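PDB 6Y5Z: capsid protein VP1 from Human polyomavirus 12, which probably assembles as disulfide-linked pentamers into the T=7 icosahedral capsid and takes part in attachment to the host cell. Local coordinates for residues Glu133-Leu145 against Thr162-Leu176. Sequence-based numbering, arbitrary orientation.
Sequences EPLDLQGIQQSHL and TAKIQCLDPSAKAKL
Q138 reaches across from strand 136-139 to the turn that precedes strand 173-175. Its CB starts on the sheet face shared with K173. CG leaves anti to the backbone N (chi1 165°) and rests on L168 CD2 at 3.6 Å. The chain then bends at chi2 (69°), and CD stays against the same L168 methyl. At the tip the amide divides its work. OE1 accepts from K173 NZ at 2.8 Å, with the ammonium nearly in line with the amide C=O. NE2 donates to D169 O at 2.9 Å and to G139 O. Both acceptors lie near the amide plane, which holds its rotation; the lysine at OE1 and the two carbonyls at NE2 decide which end is which. D169 O also takes A172 N, from the opposite face of its carbonyl plane, within the type I turn D169-A172.

The strands pair antiparallel, with L137 and A174 bonded in both directions. G139 N adds a bond to A172 O. Beyond the strands, Q141 N donates to I165 O at 2.9 Å. The extended Q166 side chain brings OE1 to H144 N at 2.8 Å, on a lone pair. The same oxygen lies at the H144 ring edge, 3.2 Å from CD2. A163 CB makes a CH-pi contact over one ring face.

Strand 187-189 flanks 136-139 on its other edge, completing a three-stranded sheet. H144 NE2 and Q166 NE2 bond to T38 of a second subunit. K173 also forms a salt bridge with D190. With OE1 taking a lysine and NE2 two carbonyls, the buried Q138 amide is satisfied at both ends, and its bonds to D169 O and K173 NZ tie strand 136-139 to the turn and to the strand that follows, beside the pentamer interface.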
loop_
_atom_site.group_PDB
_atom_site.type_symbol
_atom_site.label_atom_id
_atom_site.label_comp_id
_atom_site.label_asym_id
_atom_site.label_seq_id
_atom_site.Cartn_x
_atom_site.Cartn_y
_atom_site.Cartn_z
ATOM N N GLU D 133 13.558 -24.888 18.581
ATOM C CA GLU D 133 12.795 -25.328 19.781
ATOM C C GLU D 133 11.403 -24.743 19.635
ATOM O O GLU D 133 11.164 -23.967 18.712
ATOM C CB GLU D 133 13.525 -24.901 21.050
ATOM C CG GLU D 133 13.659 -23.403 21.213
ATOM C CD GLU D 133 14.747 -23.078 22.208
ATOM O OE1 GLU D 133 14.404 -22.897 23.403
ATOM O OE2 GLU D 133 15.927 -23.012 21.793
ATOM N N PRO D 134 10.426 -25.132 20.478
ATOM C CA PRO D 134 9.066 -24.644 20.305
ATOM C C PRO D 134 8.989 -23.112 20.396
ATOM O O PRO D 134 9.763 -22.484 21.114
ATOM C CB PRO D 134 8.302 -25.306 21.456
ATOM C CG PRO D 134 9.136 -26.549 21.780
ATOM C CD PRO D 134 10.565 -26.115 21.566
ATOM N N LEU D 135 8.052 -22.552 19.648
ATOM C CA LEU D 135 7.755 -21.100 19.681
ATOM C C LEU D 135 7.350 -20.701 21.110
ATOM O O LEU D 135 6.464 -21.340 21.703
ATOM C CB LEU D 135 6.650 -20.801 18.658
ATOM C CG LEU D 135 6.169 -19.349 18.607
ATOM C CD1 LEU D 135 7.238 -18.469 17.999
ATOM C CD2 LEU D 135 4.884 -19.248 17.799
ATOM N N ASP D 136 7.984 -19.670 21.653
ATOM C CA ASP D 136 7.600 -19.087 22.964
ATOM C C ASP D 136 6.363 -18.203 22.774
ATOM O O ASP D 136 6.353 -17.384 21.807
ATOM C CB ASP D 136 8.742 -18.283 23.572
ATOM C CG ASP D 136 9.954 -19.132 23.915
ATOM O OD1 ASP D 136 9.768 -20.101 24.689
ATOM O OD2 ASP D 136 11.059 -18.841 23.395
ATOM N N LEU D 137 5.351 -18.383 23.623
ATOM C CA LEU D 137 4.058 -17.662 23.560
ATOM C C LEU D 137 3.892 -16.787 24.804
ATOM O O LEU D 137 4.276 -17.191 25.931
ATOM C CB LEU D 137 2.894 -18.650 23.460
ATOM C CG LEU D 137 2.894 -19.574 22.244
ATOM C CD1 LEU D 137 1.760 -20.586 22.358
ATOM C CD2 LEU D 137 2.774 -18.772 20.962
ATOM N N GLN D 138 3.280 -15.626 24.599
ATOM C CA GLN D 138 2.893 -14.681 25.659
ATOM C C GLN D 138 1.371 -14.622 25.646
ATOM O O GLN D 138 0.771 -14.366 24.568
ATOM C CB GLN D 138 3.536 -13.322 25.426
ATOM C CG GLN D 138 2.912 -12.213 26.264
ATOM C CD GLN D 138 3.203 -12.347 27.737
ATOM O OE1 GLN D 138 4.362 -12.385 28.137
ATOM N NE2 GLN D 138 2.154 -12.289 28.547
ATOM N N GLY D 139 0.749 -14.893 26.787
ATOM C CA GLY D 139 -0.708 -14.820 26.893
ATOM C C GLY D 139 -1.205 -13.396 26.969
ATOM O O GLY D 139 -0.561 -12.552 27.584
ATOM N N ILE D 140 -2.343 -13.153 26.333
ATOM C CA ILE D 140 -3.018 -11.831 26.290
ATOM C C ILE D 140 -4.411 -12.083 25.710
ATOM O O ILE D 140 -4.557 -12.959 24.852
ATOM C CB ILE D 140 -2.192 -10.788 25.516
ATOM C CG1 ILE D 140 -2.895 -9.430 25.528
ATOM C CG2 ILE D 140 -1.861 -11.291 24.093
ATOM C CD1 ILE D 140 -2.015 -8.267 25.153
ATOM N N GLN D 141 -5.424 -11.403 26.236
ATOM C CA GLN D 141 -6.835 -11.676 25.878
ATOM C C GLN D 141 -7.578 -10.361 25.696
ATOM O O GLN D 141 -7.255 -9.379 26.391
ATOM C CB GLN D 141 -7.543 -12.482 26.973
ATOM C CG GLN D 141 -6.871 -13.822 27.229
ATOM C CD GLN D 141 -7.519 -14.699 28.283
ATOM O OE1 GLN D 141 -6.914 -15.687 28.679
ATOM N NE2 GLN D 141 -8.734 -14.382 28.732
ATOM N N GLN D 142 -8.633 -10.389 24.890
ATOM C CA GLN D 142 -9.539 -9.226 24.730
ATOM C C GLN D 142 -10.382 -9.036 26.004
ATOM O O GLN D 142 -10.705 -7.885 26.334
ATOM C CB GLN D 142 -10.400 -9.399 23.477
ATOM C CG GLN D 142 -11.220 -8.151 23.154
ATOM C CD GLN D 142 -11.582 -8.116 21.688
ATOM O OE1 GLN D 142 -10.888 -7.494 20.876
ATOM N NE2 GLN D 142 -12.596 -8.888 21.334
ATOM N N SER D 143 -10.737 -10.133 26.684
ATOM C CA SER D 143 -11.576 -10.131 27.901
ATOM C C SER D 143 -11.047 -11.167 28.887
ATOM O O SER D 143 -10.921 -12.351 28.511
ATOM C CB SER D 143 -13.017 -10.391 27.591
ATOM O OG SER D 143 -13.718 -10.660 28.813
ATOM N N HIS D 144 -10.777 -10.742 30.109
ATOM C CA HIS D 144 -10.321 -11.650 31.184
ATOM C C HIS D 144 -11.463 -12.570 31.637
ATOM O O HIS D 144 -11.170 -13.547 32.345
ATOM C CB HIS D 144 -9.698 -10.841 32.327
ATOM C CG HIS D 144 -10.669 -10.144 33.213
ATOM N ND1 HIS D 144 -11.083 -10.676 34.443
ATOM C CD2 HIS D 144 -11.275 -8.937 33.093
ATOM C CE1 HIS D 144 -11.916 -9.822 35.018
ATOM N NE2 HIS D 144 -12.070 -8.749 34.211
ATOM N N LEU D 145 -12.713 -12.315 31.234
ATOM C CA LEU D 145 -13.878 -13.055 31.779
ATOM C C LEU D 145 -14.257 -14.251 30.908
ATOM O O LEU D 145 -15.163 -15.004 31.319
ATOM C CB LEU D 145 -15.054 -12.091 31.955
ATOM C CG LEU D 145 -14.879 -11.073 33.075
ATOM C CD1 LEU D 145 -16.012 -10.069 33.066
ATOM C CD2 LEU D 145 -14.794 -11.778 34.429
ATOM N N THR D 162 -6.504 -12.551 35.487
ATOM C CA THR D 162 -7.107 -11.323 36.051
ATOM C C THR D 162 -7.223 -10.310 34.913
ATOM O O THR D 162 -6.788 -10.632 33.802
ATOM C CB THR D 162 -6.225 -10.794 37.184
ATOM O OG1 THR D 162 -5.009 -10.282 36.631
ATOM C CG2 THR D 162 -5.893 -11.864 38.198
ATOM N N ALA D 163 -7.688 -9.105 35.216
ATOM C CA ALA D 163 -7.765 -8.023 34.215
ATOM C C ALA D 163 -6.373 -7.745 33.638
ATOM O O ALA D 163 -6.317 -7.221 32.521
ATOM C CB ALA D 163 -8.374 -6.798 34.847
ATOM N N LYS D 164 -5.285 -8.057 34.347
ATOM C CA LYS D 164 -3.915 -7.848 33.811
ATOM C C LYS D 164 -3.756 -8.525 32.443
ATOM O O LYS D 164 -2.930 -8.038 31.647
ATOM C CB LYS D 164 -2.836 -8.444 34.723
ATOM C CG LYS D 164 -2.520 -7.666 35.989
ATOM C CD LYS D 164 -1.449 -8.352 36.813
ATOM C CE LYS D 164 -1.992 -9.484 37.669
ATOM N N ILE D 165 -4.487 -9.601 32.198
ATOM C CA ILE D 165 -4.326 -10.425 30.961
ATOM C C ILE D 165 -4.807 -9.599 29.751
ATOM O O ILE D 165 -4.515 -10.026 28.599
ATOM C CB ILE D 165 -5.046 -11.779 31.083
ATOM C CG1 ILE D 165 -4.402 -12.857 30.199
ATOM C CG2 ILE D 165 -6.538 -11.613 30.800
ATOM C CD1 ILE D 165 -2.977 -13.209 30.592
ATOM N N GLN D 166 -5.570 -8.524 29.964
ATOM C CA GLN D 166 -6.045 -7.647 28.848
ATOM C C GLN D 166 -4.905 -6.772 28.357
ATOM O O GLN D 166 -5.024 -6.206 27.264
ATOM C CB GLN D 166 -7.272 -6.846 29.276
ATOM C CG GLN D 166 -8.482 -7.745 29.397
ATOM C CD GLN D 166 -9.737 -7.170 30.016
ATOM O OE1 GLN D 166 -10.731 -7.893 30.151
ATOM N NE2 GLN D 166 -9.717 -5.906 30.429
ATOM N N CYS D 167 -3.835 -6.678 29.130
ATOM C CA CYS D 167 -2.581 -5.998 28.736
ATOM C C CYS D 167 -1.463 -7.050 28.810
ATOM O O CYS D 167 -1.724 -8.193 28.377
ATOM C CB CYS D 167 -2.377 -4.753 29.589
ATOM S SG CYS D 167 -3.699 -3.519 29.390
ATOM N N LEU D 168 -0.289 -6.708 29.313
ATOM C CA LEU D 168 0.843 -7.670 29.388
ATOM C C LEU D 168 0.993 -8.159 30.828
ATOM O O LEU D 168 1.477 -7.396 31.685
ATOM C CB LEU D 168 2.127 -7.005 28.886
ATOM C CG LEU D 168 3.222 -7.926 28.347
ATOM C CD1 LEU D 168 3.780 -8.851 29.416
ATOM C CD2 LEU D 168 2.739 -8.735 27.172
ATOM N N ASP D 169 0.622 -9.410 31.063
ATOM C CA ASP D 169 0.891 -10.121 32.337
ATOM C C ASP D 169 2.084 -11.029 32.097
ATOM O O ASP D 169 1.959 -12.042 31.405
ATOM C CB ASP D 169 -0.322 -10.932 32.768
ATOM C CG ASP D 169 -0.108 -11.634 34.102
ATOM O OD1 ASP D 169 1.058 -11.739 34.528
ATOM O OD2 ASP D 169 -1.125 -12.031 34.692
ATOM N N PRO D 170 3.285 -10.664 32.590
ATOM C CA PRO D 170 4.470 -11.435 32.250
ATOM C C PRO D 170 4.518 -12.830 32.880
ATOM O O PRO D 170 5.411 -13.577 32.518
ATOM C CB PRO D 170 5.617 -10.552 32.754
ATOM C CG PRO D 170 5.023 -9.774 33.895
ATOM C CD PRO D 170 3.571 -9.552 33.508
ATOM N N SER D 171 3.553 -13.198 33.723
ATOM C CA SER D 171 3.434 -14.581 34.242
ATOM C C SER D 171 2.782 -15.518 33.200
ATOM O O SER D 171 2.863 -16.748 33.385
ATOM C CB SER D 171 2.699 -14.575 35.562
ATOM O OG SER D 171 1.314 -14.384 35.358
ATOM N N ALA D 172 2.140 -14.987 32.144
ATOM C CA ALA D 172 1.385 -15.794 31.157
ATOM C C ALA D 172 2.319 -16.274 30.046
ATOM O O ALA D 172 2.260 -15.748 28.922
ATOM C CB ALA D 172 0.216 -15.020 30.629
ATOM N N LYS D 173 3.211 -17.202 30.376
ATOM C CA LYS D 173 4.218 -17.737 29.439
ATOM C C LYS D 173 3.886 -19.182 29.133
ATOM O O LYS D 173 3.569 -19.947 30.055
ATOM C CB LYS D 173 5.632 -17.671 30.008
ATOM C CG LYS D 173 6.095 -16.301 30.452
ATOM C CD LYS D 173 6.196 -15.319 29.299
ATOM C CE LYS D 173 6.982 -14.088 29.671
ATOM N NZ LYS D 173 7.047 -13.089 28.583
ATOM N N ALA D 174 4.038 -19.576 27.880
ATOM C CA ALA D 174 3.874 -20.978 27.463
ATOM C C ALA D 174 4.710 -21.240 26.210
ATOM O O ALA D 174 5.324 -20.310 25.668
ATOM C CB ALA D 174 2.420 -21.301 27.244
ATOM N N LYS D 175 4.827 -22.504 25.848
ATOM C CA LYS D 175 5.493 -22.948 24.603
ATOM C C LYS D 175 4.467 -23.586 23.680
ATOM O O LYS D 175 3.592 -24.310 24.163
ATOM C CB LYS D 175 6.620 -23.913 24.966
ATOM C CG LYS D 175 7.753 -23.241 25.726
ATOM C CD LYS D 175 8.822 -24.150 26.248
ATOM C CE LYS D 175 9.810 -23.363 27.079
ATOM N NZ LYS D 175 11.126 -24.034 27.179
ATOM N N LEU D 176 4.579 -23.335 22.370
ATOM C CA LEU D 176 3.648 -23.909 21.384
ATOM C C LEU D 176 4.067 -25.361 21.140
ATOM O O LEU D 176 4.891 -25.607 20.245
ATOM C CB LEU D 176 3.659 -23.066 20.110
ATOM C CG LEU D 176 2.746 -23.565 18.991
ATOM C CD1 LEU D 176 1.334 -23.845 19.495
ATOM C CD2 LEU D 176 2.721 -22.569 17.838
HETATM O O HOH W 1 12.283 -24.254 24.570
HETATM O O HOH W 2 6.343 -24.314 18.144
HETATM O O HOH W 3 8.412 -19.497 27.089
HETATM O O HOH W 4 -1.191 -10.611 29.377
#